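PDB 4ONY: extracellular solute-binding protein family 5 from Brucella melitensis, which probably binds peptides or related solutes in the periplasm and delivers them to an ABC transporter for uptake across the inner membrane. Local coordinates for residues Tyr74-Gly77 / Glu78-Asn81; Gly147-Pro150 / Tyr151-Arg154; Ser220-Pro223 / Gly224-Val228; Pro241-Arg244 / Gly245-Phe249; Phe275-Asn279 / Pro280-Glu284. All coordinates share one frame; numbering follows the deposited sequence.

How the interactions relate
All five contacts are local, each within one continuous run of chain, and they follow one another in sequence without overlap. Interaction 1 touches two of the others: Tyr-74 CE2 lies 3.4 Å from Tyr-151 OH of interaction 2, and Glu-78 CD lies 3.9 Å from Ile-276 CD1 of interaction 5. Interactions 2 and 5 fall on opposite sides of the chain's centre, their centres about 36 Å apart. Interaction 3 meets the bound P4G directly through Gln-222, Gln-225 and Arg-226, whereas the side chain of Phe-275 in interaction 5 stays about 12 Å from it. Interaction 4 touches none of the others; its nearest atoms are about 6 Å from those of interaction 1.

Interaction 1: Tyr74-Gly77 / Glu78-Asn81; sequences YNDG and EFGN
Asp-76 builds an Asx turn in the loop between strands 46-52 and 88-90, its OD1 accepting Glu-78 N at 3.0 Å and Phe-79 N at 2.9 Å. Both donors come on the anti side of OD1, from opposite faces of the carboxylate plane. Its chi1 of -172°, with CG anti to the backbone nitrogen, brings OD1 within reach of both N-H groups. On the main chain, Gly-80 N donates to Asp-76 O at 2.8 Å; the return bond from Asp-76 N to Gly-80 O is weak. Gly-80 takes a positive phi of 70° as the chain turns back.

The second shell fixes the acid: Arg-71 forms salt bridges with Asp-76 OD2 and Glu-78 OE1. Phe-79 packs on Leu-47 and Val-49 of strand 46-52, while Phe-61 meets the Tyr-74 ring edge-to-face. At the open end of the turn, the Asn-81 amide lies 11° from parallel with the Tyr-74 ring, its OD1 over one face and 3.7 Å from Tyr-74 CD1.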
loop_
_atom_site.group_PDB
_atom_site.type_symbol
_atom_site.label_atom_id
_atom_site.label_comp_id
_atom_site.label_asym_id
_atom_site.label_seq_id
_atom_site.Cartn_x
_atom_site.Cartn_y
_atom_site.Cartn_z
ATOM N N TYR A 74 -15.886 -1.507 -5.561
ATOM C CA TYR A 74 -15.075 -0.378 -5.940
ATOM C C TYR A 74 -13.810 -0.352 -5.050
ATOM O O TYR A 74 -13.869 -0.654 -3.870
ATOM C CB TYR A 74 -15.848 0.932 -5.754
ATOM C CG TYR A 74 -15.044 2.146 -6.150
ATOM C CD1 TYR A 74 -14.878 2.467 -7.489
ATOM C CD2 TYR A 74 -14.422 2.937 -5.204
ATOM C CE1 TYR A 74 -14.153 3.585 -7.875
ATOM C CE2 TYR A 74 -13.661 4.038 -5.567
ATOM C CZ TYR A 74 -13.526 4.345 -6.915
ATOM O OH TYR A 74 -12.806 5.422 -7.305
ATOM N N ASN A 75 -12.683 -0.018 -5.622
ATOM C CA ASN A 75 -11.415 0.104 -4.860
ATOM C C ASN A 75 -11.012 -1.137 -4.076
ATOM O O ASN A 75 -10.609 -1.066 -2.915
ATOM C CB ASN A 75 -11.512 1.285 -3.881
ATOM C CG ASN A 75 -10.150 1.654 -3.303
ATOM O OD1 ASN A 75 -9.123 1.332 -3.894
ATOM N ND2 ASN A 75 -10.134 2.290 -2.133
ATOM N N ASP A 76 -11.184 -2.293 -4.673
ATOM C CA ASP A 76 -10.921 -3.498 -3.956
ATOM C C ASP A 76 -9.450 -3.912 -4.230
ATOM O O ASP A 76 -9.027 -3.958 -5.370
ATOM C CB ASP A 76 -11.880 -4.576 -4.388
ATOM C CG ASP A 76 -11.767 -5.808 -3.520
ATOM O OD1 ASP A 76 -10.795 -6.589 -3.708
ATOM O OD2 ASP A 76 -12.661 -6.006 -2.666
ATOM N N GLY A 77 -8.715 -4.215 -3.158
ATOM C CA GLY A 77 -7.300 -4.602 -3.222
ATOM C C GLY A 77 -6.984 -5.821 -4.072
ATOM O O GLY A 77 -5.974 -5.860 -4.740
ATOM N N GLU A 78 -7.830 -6.835 -4.031
ATOM C CA GLU A 78 -7.592 -8.056 -4.784
ATOM C C GLU A 78 -8.336 -8.037 -6.096
ATOM O O GLU A 78 -7.802 -8.542 -7.069
ATOM C CB GLU A 78 -8.076 -9.283 -3.992
ATOM C CG GLU A 78 -7.394 -9.504 -2.662
ATOM C CD GLU A 78 -8.292 -10.269 -1.673
ATOM O OE1 GLU A 78 -8.154 -9.987 -0.466
ATOM O OE2 GLU A 78 -9.125 -11.141 -2.078
ATOM N N PHE A 79 -9.563 -7.474 -6.131
ATOM C CA PHE A 79 -10.431 -7.507 -7.357
ATOM C C PHE A 79 -10.654 -6.223 -8.130
ATOM O O PHE A 79 -11.246 -6.272 -9.175
ATOM C CB PHE A 79 -11.796 -8.049 -7.018
ATOM C CG PHE A 79 -11.754 -9.438 -6.529
ATOM C CD1 PHE A 79 -11.398 -10.479 -7.400
ATOM C CD2 PHE A 79 -12.037 -9.722 -5.210
ATOM C CE1 PHE A 79 -11.341 -11.792 -6.949
ATOM C CE2 PHE A 79 -11.975 -11.027 -4.747
ATOM C CZ PHE A 79 -11.634 -12.057 -5.616
ATOM N N GLY A 80 -10.174 -5.087 -7.635
ATOM C CA GLY A 80 -10.312 -3.826 -8.358
ATOM C C GLY A 80 -11.765 -3.338 -8.397
ATOM O O GLY A 80 -12.516 -3.535 -7.432
ATOM N N ASN A 81 -12.160 -2.735 -9.516
ATOM C CA ASN A 81 -13.471 -2.120 -9.614
ATOM C C ASN A 81 -14.424 -2.958 -10.468
ATOM O O ASN A 81 -14.562 -2.748 -11.668
ATOM C CB ASN A 81 -13.322 -0.668 -10.123
ATOM C CG ASN A 81 -12.328 0.164 -9.294
ATOM O OD1 ASN A 81 -12.162 -0.007 -8.062
ATOM N ND2 ASN A 81 -11.653 1.063 -9.960
#

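Interaction 2: Gly147-Pro150 / Tyr151-Arg154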
loop_
_atom_site.group_PDB
_atom_site.type_symbol
_atom_site.label_atom_id
_atom_site.label_comp_id
_atom_site.label_asym_id
_atom_site.label_seq_id
_atom_site.Cartn_x
_atom_site.Cartn_y
_atom_site.Cartn_z
ATOM N N GLY A 147 -21.295 12.196 -0.153
ATOM C CA GLY A 147 -20.244 11.241 -0.005
ATOM C C GLY A 147 -19.387 11.413 1.239
ATOM O O GLY A 147 -19.337 12.484 1.839
ATOM N N ARG A 148 -18.661 10.344 1.585
ATOM C CA ARG A 148 -17.649 10.409 2.618
ATOM C C ARG A 148 -16.318 10.870 2.038
ATOM O O ARG A 148 -16.074 10.724 0.827
ATOM C CB ARG A 148 -17.478 9.029 3.293
ATOM C CG ARG A 148 -16.831 7.954 2.427
ATOM C CD ARG A 148 -16.609 6.716 3.249
ATOM N NE ARG A 148 -16.147 5.529 2.519
ATOM C CZ ARG A 148 -14.889 5.290 2.142
ATOM N NH1 ARG A 148 -13.948 6.194 2.284
ATOM N NH2 ARG A 148 -14.582 4.126 1.598
ATOM N N PRO A 149 -15.427 11.394 2.882
ATOM C CA PRO A 149 -14.029 11.549 2.468
ATOM C C PRO A 149 -13.484 10.227 1.930
ATOM O O PRO A 149 -13.755 9.197 2.507
ATOM C CB PRO A 149 -13.293 11.932 3.792
ATOM C CG PRO A 149 -14.369 12.594 4.615
ATOM C CD PRO A 149 -15.618 11.791 4.301
ATOM N N PRO A 150 -12.672 10.265 0.857
ATOM C CA PRO A 150 -12.188 11.448 0.175
ATOM C C PRO A 150 -13.101 11.884 -0.948
ATOM O O PRO A 150 -12.860 12.934 -1.556
ATOM C CB PRO A 150 -10.845 10.972 -0.419
ATOM C CG PRO A 150 -11.038 9.493 -0.658
ATOM C CD PRO A 150 -11.999 9.034 0.408
ATOM N N TYR A 151 -14.132 11.095 -1.230
ATOM C CA TYR A 151 -14.952 11.317 -2.387
ATOM C C TYR A 151 -15.659 12.683 -2.360
ATOM O O TYR A 151 -15.955 13.247 -3.429
ATOM C CB TYR A 151 -15.996 10.174 -2.583
ATOM C CG TYR A 151 -15.362 8.847 -2.544
ATOM C CD1 TYR A 151 -14.404 8.490 -3.494
ATOM C CD2 TYR A 151 -15.654 7.948 -1.542
ATOM C CE1 TYR A 151 -13.730 7.275 -3.406
ATOM C CE2 TYR A 151 -15.036 6.734 -1.478
ATOM C CZ TYR A 151 -14.062 6.404 -2.393
ATOM O OH TYR A 151 -13.442 5.164 -2.337
ATOM N N ASN A 152 -15.894 13.239 -1.176
ATOM C CA ASN A 152 -16.557 14.542 -1.080
ATOM C C ASN A 152 -15.571 15.710 -1.096
ATOM O O ASN A 152 -15.986 16.859 -0.999
ATOM C CB ASN A 152 -17.437 14.650 0.163
ATOM C CG ASN A 152 -16.632 14.716 1.450
ATOM O OD1 ASN A 152 -15.438 14.398 1.488
ATOM N ND2 ASN A 152 -17.293 15.096 2.513
ATOM N N SER A 153 -14.283 15.435 -1.221
ATOM C CA SER A 153 -13.315 16.522 -1.149
ATOM C C SER A 153 -12.812 16.998 -2.521
ATOM O O SER A 153 -12.098 17.954 -2.585
ATOM C CB SER A 153 -12.135 16.105 -0.256
ATOM O OG SER A 153 -11.323 15.154 -0.932
ATOM N N ARG A 154 -13.212 16.359 -3.623
ATOM C CA ARG A 154 -12.606 16.668 -4.936
ATOM C C ARG A 154 -12.965 18.078 -5.427
ATOM O O ARG A 154 -12.089 18.801 -5.946
ATOM C CB ARG A 154 -13.042 15.661 -5.991
ATOM C CG ARG A 154 -12.202 14.392 -6.099
ATOM C CD ARG A 154 -11.840 13.782 -4.787
ATOM N NE ARG A 154 -11.557 12.343 -4.868
ATOM C CZ ARG A 154 -10.467 11.779 -4.371
ATOM N NH1 ARG A 154 -9.541 12.501 -3.761
ATOM N NH2 ARG A 154 -10.316 10.475 -4.468
#
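A type I beta turn from Pro-150 to Ser-153, entered through a cis peptide bond between Pro-149 and Pro-150, shapes the loop that follows helix 133-146. Pro-150 O is gripped twice by the same residue. Ser-153 N closes the turn at 2.9 Å from above the carbonyl plane, whereas Ser-153 OG donates at 2.8 Å in that plane, on a lone pair. The hydroxyl gets there because OG stands between the backbone nitrogen and the carbonyl carbon (chi1 73°). One residue earlier, Asn-152 N reaches Arg-148 O at 3.2 Å.

The Tyr-151 ring has two different neighbours. Pro-150 CD sits over its face in a CH-pi contact, 4.2 Å from the centroid and 8° off the normal. At the ring's rim, CE2 stands over the centre of the Arg-148 guanidinium, 3.9 Å from Arg-148 CZ, with the two planes 59° apart, which rules out a flat stack. Arg-148 NH1 donates to Pro-149 O at 3.0 Å, fixing the rotation of that group. Arg-154 runs alongside Pro-150, while its NH2 bonds Ser-188 O and its chain packs on helix 181-187. Phe-61 meets the Tyr-151 ring edge-to-face. The whole is a type I turn that begins with a cis-proline and whose first carbonyl also takes the hydroxyl of its last residue, within the loop from helix 133-146 to strand 158-165.

Interaction 3: Ser220-Pro223 / Gly224-Val228; sequences SVQP and GQRIV. With P4G (1-ethoxy-2-(2-ethoxyethoxy)ethane), chain D.
Backbone hydrogen bonds pair Ser-220 with Val-228 and Gln-222 with Arg-226 in an antiparallel beta hairpin whose short strand axes run 178° apart. Val-228 N to Ser-220 O (2.9 Å) and Gln-222 N to Arg-226 O (2.8 Å) are nearly straight, while the return bond from Ser-220 N is weak. Gln-222 O accepts both Gln-225 N and Arg-226 N, each at 2.9 Å: two residues facing one define a classic beta bulge beside the turn.

Among side chains, Gln-222 and Arg-226 run alongside each other on one sheet face. Arg-226 NH1 donates to Gln-222 OE1 at 2.8 Å, with the oxygen in the guanidinium plane but the donor tilted 32° from the amide plane. The bend of the arginine at chi3 (-69°) turns its head toward that amide, and Glu-255 takes NH2 in a salt bridge.

Water 1 links Ser-220 OG, Gln-222 OE1 and Arg-226 O; water 2 spans Pro-223 O and Gln-225 OE1.

The bound P4G is met by close contacts: Arg-226 NH1 approaches its C7 at 3.3 Å, and Gln-225 NE2 comes to 3.6 Å from its O4. Tyr-256 and Tyr-257 complete the pocket.

On the other face, Val-221 packs on Leu-207 and Ile-227 on Ile-254. Backbone bonds of Gln-225 with Tyr-256 and Ile-227 with Ile-254 place strand 226-231 between strand 251-257 and edge strand 216-222.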
loop_
_atom_site.group_PDB
_atom_site.type_symbol
_atom_site.label_atom_id
_atom_site.label_comp_id
_atom_site.label_asym_id
_atom_site.label_seq_id
_atom_site.Cartn_x
_atom_site.Cartn_y
_atom_site.Cartn_z
ATOM N N SER A 220 -26.436 -11.981 -5.858
ATOM C CA SER A 220 -27.067 -12.281 -4.570
ATOM C C SER A 220 -26.214 -11.820 -3.422
ATOM O O SER A 220 -24.971 -11.721 -3.506
ATOM C CB SER A 220 -27.378 -13.769 -4.368
ATOM O OG SER A 220 -26.200 -14.497 -4.260
ATOM N N VAL A 221 -26.914 -11.601 -2.331
ATOM C CA VAL A 221 -26.355 -11.003 -1.163
ATOM C C VAL A 221 -26.877 -11.707 0.075
ATOM O O VAL A 221 -28.090 -11.774 0.278
ATOM C CB VAL A 221 -26.762 -9.527 -1.122
ATOM C CG1 VAL A 221 -25.970 -8.834 -0.069
ATOM C CG2 VAL A 221 -26.500 -8.854 -2.468
ATOM N N GLN A 222 -25.963 -12.271 0.867
ATOM C CA GLN A 222 -26.279 -12.906 2.165
ATOM C C GLN A 222 -25.392 -12.171 3.187
ATOM O O GLN A 222 -24.210 -12.477 3.339
ATOM C CB GLN A 222 -25.989 -14.408 2.132
ATOM C CG GLN A 222 -26.866 -15.158 1.131
ATOM C CD GLN A 222 -26.312 -16.523 0.752
ATOM O OE1 GLN A 222 -25.440 -16.650 -0.099
ATOM N NE2 GLN A 222 -26.842 -17.556 1.381
ATOM N N PRO A 223 -25.955 -11.145 3.825
ATOM C CA PRO A 223 -25.198 -10.244 4.682
ATOM C C PRO A 223 -24.472 -11.011 5.799
ATOM O O PRO A 223 -25.047 -11.884 6.396
ATOM C CB PRO A 223 -26.256 -9.314 5.281
ATOM C CG PRO A 223 -27.539 -9.637 4.626
ATOM C CD PRO A 223 -27.392 -10.817 3.731
ATOM N N GLY A 224 -23.212 -10.690 6.025
ATOM C CA GLY A 224 -22.368 -11.355 6.983
ATOM C C GLY A 224 -21.813 -12.675 6.501
ATOM O O GLY A 224 -21.084 -13.323 7.244
ATOM N N GLN A 225 -22.142 -13.081 5.266
ATOM C CA GLN A 225 -21.843 -14.419 4.766
ATOM C C GLN A 225 -21.222 -14.499 3.355
ATOM O O GLN A 225 -20.192 -15.167 3.183
ATOM C CB GLN A 225 -23.089 -15.266 4.790
ATOM C CG GLN A 225 -23.661 -15.414 6.195
ATOM C CD GLN A 225 -24.765 -16.466 6.218
ATOM O OE1 GLN A 225 -25.841 -16.268 5.672
ATOM N NE2 GLN A 225 -24.482 -17.590 6.823
ATOM N N ARG A 226 -21.837 -13.849 2.376
ATOM C CA ARG A 226 -21.473 -14.052 0.985
ATOM C C ARG A 226 -22.097 -13.028 0.065
ATOM O O ARG A 226 -23.276 -12.678 0.219
ATOM C CB ARG A 226 -21.960 -15.448 0.532
ATOM C CG ARG A 226 -21.597 -15.813 -0.910
ATOM C CD ARG A 226 -22.297 -17.098 -1.345
ATOM N NE ARG A 226 -21.785 -18.268 -0.646
ATOM C CZ ARG A 226 -22.472 -19.014 0.228
ATOM N NH1 ARG A 226 -23.726 -18.730 0.562
ATOM N NH2 ARG A 226 -21.884 -20.085 0.763
ATOM N N ILE A 227 -21.292 -12.532 -0.864
ATOM C CA ILE A 227 -21.775 -11.756 -2.017
ATOM C C ILE A 227 -21.365 -12.497 -3.321
ATOM O O ILE A 227 -20.272 -12.961 -3.437
ATOM C CB ILE A 227 -21.290 -10.288 -2.005
ATOM C CG1 ILE A 227 -21.871 -9.527 -3.182
ATOM C CG2 ILE A 227 -19.757 -10.148 -2.075
ATOM C CD1 ILE A 227 -21.783 -8.013 -3.046
ATOM N N VAL A 228 -22.302 -12.695 -4.235
ATOM C CA VAL A 228 -22.056 -13.418 -5.482
ATOM C C VAL A 228 -22.156 -12.393 -6.632
ATOM O O VAL A 228 -23.158 -11.701 -6.777
ATOM C CB VAL A 228 -23.069 -14.554 -5.707
ATOM C CG1 VAL A 228 -22.820 -15.316 -6.996
ATOM C CG2 VAL A 228 -23.073 -15.556 -4.559
HETATM C C8 P4G D . -25.052 -21.473 2.137
HETATM C C7 P4G D . -25.314 -20.226 2.982
HETATM O O4 P4G D . -24.438 -19.969 4.125
HETATM C C6 P4G D . -23.036 -20.315 4.128
HETATM C C5 P4G D . -22.138 -19.075 4.287
HETATM O O3 P4G D . -20.752 -19.462 4.225
HETATM C C4 P4G D . -19.846 -18.520 4.750
HETATM C C3 P4G D . -18.752 -19.291 5.463
HETATM O O2 P4G D . -18.987 -19.346 6.872
HETATM C C2 P4G D . -18.203 -20.355 7.542
HETATM C C1 P4G D . -18.928 -21.638 7.910
HETATM O O HOH W 1 -24.995 -14.383 -1.632
HETATM O O HOH W 2 -26.857 -13.749 5.606
#

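Interaction 4: Pro241-Arg244 / Gly245-Phe249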
loop_
_atom_site.group_PDB
_atom_site.type_symbol
_atom_site.label_atom_id
_atom_site.label_comp_id
_atom_site.label_asym_id
_atom_site.label_seq_id
_atom_site.Cartn_x
_atom_site.Cartn_y
_atom_site.Cartn_z
ATOM N N PRO A 241 -8.961 -2.856 -25.565
ATOM C CA PRO A 241 -7.641 -3.360 -25.294
ATOM C C PRO A 241 -7.288 -3.311 -23.808
ATOM O O PRO A 241 -6.661 -4.246 -23.316
ATOM C CB PRO A 241 -6.759 -2.469 -26.145
ATOM C CG PRO A 241 -7.621 -2.177 -27.358
ATOM C CD PRO A 241 -8.984 -1.969 -26.751
ATOM N N SER A 242 -7.780 -2.315 -23.086
ATOM C CA SER A 242 -7.562 -2.236 -21.640
ATOM C C SER A 242 -8.370 -3.265 -20.808
ATOM O O SER A 242 -8.198 -3.345 -19.607
ATOM C CB SER A 242 -7.853 -0.830 -21.112
ATOM O OG SER A 242 -9.209 -0.472 -21.289
ATOM N N GLN A 243 -9.235 -4.043 -21.446
ATOM C CA GLN A 243 -9.976 -5.105 -20.748
ATOM C C GLN A 243 -9.683 -6.507 -21.291
ATOM O O GLN A 243 -10.220 -7.510 -20.806
ATOM C CB GLN A 243 -11.466 -4.815 -20.807
ATOM C CG GLN A 243 -11.900 -3.537 -20.092
ATOM C CD GLN A 243 -11.953 -3.714 -18.578
ATOM O OE1 GLN A 243 -12.976 -4.060 -18.021
ATOM N NE2 GLN A 243 -10.814 -3.557 -17.931
ATOM N N ARG A 244 -8.821 -6.586 -22.285
ATOM C CA ARG A 244 -8.544 -7.852 -22.905
ATOM C C ARG A 244 -7.746 -8.795 -21.960
ATOM O O ARG A 244 -6.736 -8.390 -21.436
ATOM C CB ARG A 244 -7.801 -7.635 -24.199
ATOM C CG ARG A 244 -7.542 -8.953 -24.899
ATOM C CD ARG A 244 -7.532 -8.802 -26.391
ATOM N NE ARG A 244 -7.452 -10.137 -27.011
ATOM C CZ ARG A 244 -7.101 -10.359 -28.273
ATOM N NH1 ARG A 244 -6.769 -9.340 -29.071
ATOM N NH2 ARG A 244 -7.064 -11.609 -28.734
ATOM N N GLY A 245 -8.248 -10.019 -21.759
ATOM C CA GLY A 245 -7.736 -10.991 -20.759
ATOM C C GLY A 245 -8.067 -10.740 -19.281
ATOM O O GLY A 245 -7.494 -11.386 -18.390
ATOM N N PHE A 246 -8.993 -9.812 -19.005
ATOM C CA PHE A 246 -9.530 -9.617 -17.681
ATOM C C PHE A 246 -10.980 -10.149 -17.660
ATOM O O PHE A 246 -11.571 -10.446 -18.702
ATOM C CB PHE A 246 -9.564 -8.118 -17.320
ATOM C CG PHE A 246 -8.195 -7.482 -17.055
ATOM C CD1 PHE A 246 -7.467 -7.829 -15.956
ATOM C CD2 PHE A 246 -7.701 -6.493 -17.891
ATOM C CE1 PHE A 246 -6.224 -7.245 -15.697
ATOM C CE2 PHE A 246 -6.478 -5.881 -17.631
ATOM C CZ PHE A 246 -5.737 -6.246 -16.517
ATOM N N ASN A 247 -11.539 -10.255 -16.468
ATOM C CA ASN A 247 -12.935 -10.619 -16.289
ATOM C C ASN A 247 -13.242 -11.985 -16.855
ATOM O O ASN A 247 -14.238 -12.171 -17.525
ATOM C CB ASN A 247 -13.847 -9.555 -16.936
ATOM C CG ASN A 247 -13.473 -8.153 -16.507
ATOM O OD1 ASN A 247 -13.231 -7.898 -15.322
ATOM N ND2 ASN A 247 -13.449 -7.228 -17.459
ATOM N N ASN A 248 -12.360 -12.932 -16.576
ATOM C CA ASN A 248 -12.436 -14.227 -17.190
ATOM C C ASN A 248 -13.422 -15.168 -16.487
ATOM O O ASN A 248 -14.008 -16.043 -17.124
ATOM C CB ASN A 248 -11.048 -14.872 -17.263
ATOM C CG ASN A 248 -10.034 -13.996 -17.978
ATOM O OD1 ASN A 248 -10.262 -13.505 -19.103
ATOM N ND2 ASN A 248 -8.897 -13.780 -17.329
ATOM N N PHE A 249 -13.570 -15.022 -15.184
ATOM C CA PHE A 249 -14.526 -15.831 -14.449
ATOM C C PHE A 249 -15.929 -15.360 -14.795
ATOM O O PHE A 249 -16.176 -14.159 -14.856
ATOM C CB PHE A 249 -14.269 -15.748 -12.950
ATOM C CG PHE A 249 -12.891 -16.206 -12.552
ATOM C CD1 PHE A 249 -12.562 -17.552 -12.628
ATOM C CD2 PHE A 249 -11.933 -15.292 -12.126
ATOM C CE1 PHE A 249 -11.302 -17.999 -12.292
ATOM C CE2 PHE A 249 -10.689 -15.723 -11.785
ATOM C CZ PHE A 249 -10.362 -17.087 -11.871
#
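Ser-242 O touches the Phe-246 ring, 3.6 Å from Phe-246 CD2, in the loop between strands 226-231 and 251-257. The same oxygen accepts Gln-243 NE2 at 3.1 Å, and Ser-242 OG is bonded to Ser-100 O.

Gln-243 opens a type II beta turn that Phe-246 closes, Phe-246 N donating to Gln-243 O at 3.2 Å. The Gln-243 side chain folds back at chi2 (-77°), which brings NE2 to the preceding carbonyl and leaves OE1 facing Asn-247. Asn-247 ND2 donates to that OE1 at 3.3 Å, from 61° out of the glutamine amide plane, the two amides being inclined 64° to each other. Gln-243 CA meets the edge of the Phe-246 ring.

Arg-244 and Gly-245 occupy the corners, the glycine with a positive phi. Arg-244 directs NE to Pro-39 O, and its carbonyl accepts from Thr-37. Beyond the corner, Asn-248 ND2 donates to Gly-245 O at 3.0 Å.

Both ends of the buried Gln-243 amide are thus engaged, which is consistent with a single amide orientation: OE1 accepts from Asn-247 ND2 and Tyr-235 OH, and NE2 donates to Ser-242 O.

Interaction 5: Phe275-Asn279 / Pro280-Glu284; sequences FIEGN and PIRWE
Arg-282 grips Glu-277 side-on where strand 274-277 passes into helix 280-285, a helix N-terminus capped by Asn-279. In the packed part, Arg-282 NE binds Glu-277 OE1 at 2.9 Å and NH2 binds OE2 at 2.7 Å, both on syn lone pairs, with carboxylate and guanidinium planes 29° apart. Phe-275 CZ lies over one guanidinium face, 3.6 Å from Arg-282 NH2, the planes 81° apart. The bend at Glu-277 chi2 (66°) swings the acid toward the arginine, while its CG rests 3.6 Å from Trp-283 CE3. Trp-283 stacks on Trp-567. Asn-279 OD1 takes Arg-282 N at 3.1 Å as N-cap, and Asn-279 O accepts Trp-283 N at 3.0 Å.

The outer side is looser: Gly-278 and Ile-281 are exposed, and the bond from Ile-281 N to Asn-279 OD1 is weak.

Glu-277 OE2 also accepts Asn-279 N at 2.9 Å, and OE1 bonds Tyr-287 OH; Glu-260 shares Arg-282. Such a network would be expected to keep Glu-277 ionised.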
loop_
_atom_site.group_PDB
_atom_site.type_symbol
_atom_site.label_atom_id
_atom_site.label_comp_id
_atom_site.label_asym_id
_atom_site.label_seq_id
_atom_site.Cartn_x
_atom_site.Cartn_y
_atom_site.Cartn_z
ATOM N N PHE A 275 -6.012 -19.383 -1.533
ATOM C CA PHE A 275 -5.745 -18.890 -0.205
ATOM C C PHE A 275 -4.522 -18.007 -0.251
ATOM O O PHE A 275 -3.414 -18.461 -0.614
ATOM C CB PHE A 275 -5.537 -20.044 0.811
ATOM C CG PHE A 275 -5.435 -19.577 2.235
ATOM C CD1 PHE A 275 -4.218 -19.166 2.745
ATOM C CD2 PHE A 275 -6.554 -19.508 3.031
ATOM C CE1 PHE A 275 -4.100 -18.671 4.012
ATOM C CE2 PHE A 275 -6.450 -19.054 4.330
ATOM C CZ PHE A 275 -5.214 -18.644 4.836
ATOM N N ILE A 276 -4.721 -16.732 0.061
ATOM C CA ILE A 276 -3.633 -15.745 -0.041
ATOM C C ILE A 276 -2.925 -15.804 1.321
ATOM O O ILE A 276 -3.562 -15.523 2.338
ATOM C CB ILE A 276 -4.198 -14.350 -0.319
ATOM C CG1 ILE A 276 -4.842 -14.320 -1.702
ATOM C CG2 ILE A 276 -3.102 -13.283 -0.211
ATOM C CD1 ILE A 276 -5.655 -13.074 -1.998
ATOM N N GLU A 277 -1.648 -16.198 1.347
ATOM C CA GLU A 277 -0.954 -16.489 2.607
ATOM C C GLU A 277 0.050 -15.395 3.032
ATOM O O GLU A 277 0.969 -15.052 2.287
ATOM C CB GLU A 277 -0.193 -17.803 2.474
ATOM C CG GLU A 277 0.522 -18.212 3.747
ATOM C CD GLU A 277 -0.476 -18.523 4.841
ATOM O OE1 GLU A 277 -0.980 -19.674 4.863
ATOM O OE2 GLU A 277 -0.763 -17.605 5.650
ATOM N N GLY A 278 -0.117 -14.885 4.241
ATOM C CA GLY A 278 0.863 -13.991 4.866
ATOM C C GLY A 278 1.588 -14.522 6.115
ATOM O O GLY A 278 2.455 -13.841 6.679
ATOM N N ASN A 279 1.215 -15.707 6.563
ATOM C CA ASN A 279 1.753 -16.244 7.773
ATOM C C ASN A 279 2.845 -17.277 7.470
ATOM O O ASN A 279 2.542 -18.336 6.904
ATOM C CB ASN A 279 0.612 -16.860 8.542
ATOM C CG ASN A 279 1.058 -17.423 9.863
ATOM O OD1 ASN A 279 2.141 -18.001 9.988
ATOM N ND2 ASN A 279 0.195 -17.316 10.848
ATOM N N PRO A 280 4.105 -16.989 7.851
ATOM C CA PRO A 280 5.210 -17.814 7.439
ATOM C C PRO A 280 5.256 -19.172 8.100
ATOM O O PRO A 280 5.768 -20.128 7.491
ATOM C CB PRO A 280 6.450 -17.013 7.849
ATOM C CG PRO A 280 5.987 -16.066 8.868
ATOM C CD PRO A 280 4.533 -15.832 8.644
ATOM N N ILE A 281 4.763 -19.268 9.321
ATOM C CA ILE A 281 4.723 -20.534 10.035
ATOM C C ILE A 281 3.694 -21.446 9.343
ATOM O O ILE A 281 3.982 -22.638 9.077
ATOM C CB ILE A 281 4.369 -20.336 11.531
ATOM C CG1 ILE A 281 5.437 -19.480 12.225
ATOM C CG2 ILE A 281 4.237 -21.662 12.262
ATOM C CD1 ILE A 281 6.841 -20.041 12.104
ATOM N N ARG A 282 2.528 -20.904 9.030
ATOM C CA ARG A 282 1.494 -21.692 8.331
ATOM C C ARG A 282 1.993 -22.167 6.968
ATOM O O ARG A 282 1.856 -23.328 6.615
ATOM C CB ARG A 282 0.181 -20.898 8.172
ATOM C CG ARG A 282 -0.980 -21.703 7.586
ATOM C CD ARG A 282 -2.359 -21.097 7.924
ATOM N NE ARG A 282 -2.384 -19.754 7.389
ATOM C CZ ARG A 282 -3.009 -18.722 7.928
ATOM N NH1 ARG A 282 -3.757 -18.862 9.003
ATOM N NH2 ARG A 282 -2.893 -17.559 7.356
ATOM N N TRP A 283 2.588 -21.265 6.199
ATOM C CA TRP A 283 3.117 -21.628 4.881
ATOM C C TRP A 283 4.138 -22.779 4.990
ATOM O O TRP A 283 4.122 -23.695 4.218
ATOM C CB TRP A 283 3.785 -20.420 4.266
ATOM C CG TRP A 283 4.199 -20.554 2.771
ATOM C CD1 TRP A 283 5.482 -20.595 2.292
ATOM C CD2 TRP A 283 3.348 -20.612 1.624
ATOM N NE1 TRP A 283 5.479 -20.656 0.935
ATOM C CE2 TRP A 283 4.186 -20.668 0.486
ATOM C CE3 TRP A 283 1.978 -20.600 1.437
ATOM C CZ2 TRP A 283 3.680 -20.702 -0.827
ATOM C CZ3 TRP A 283 1.472 -20.633 0.121
ATOM C CH2 TRP A 283 2.328 -20.673 -0.987
ATOM N N GLU A 284 5.002 -22.711 5.991
ATOM C CA GLU A 284 6.079 -23.664 6.162
ATOM C C GLU A 284 5.575 -25.000 6.677
ATOM O O GLU A 284 6.049 -26.003 6.241
ATOM C CB GLU A 284 7.096 -23.099 7.145
ATOM C CG GLU A 284 8.118 -24.073 7.690
ATOM C CD GLU A 284 9.184 -24.376 6.656
ATOM O OE1 GLU A 284 9.314 -23.538 5.729
ATOM O OE2 GLU A 284 9.874 -25.428 6.792
#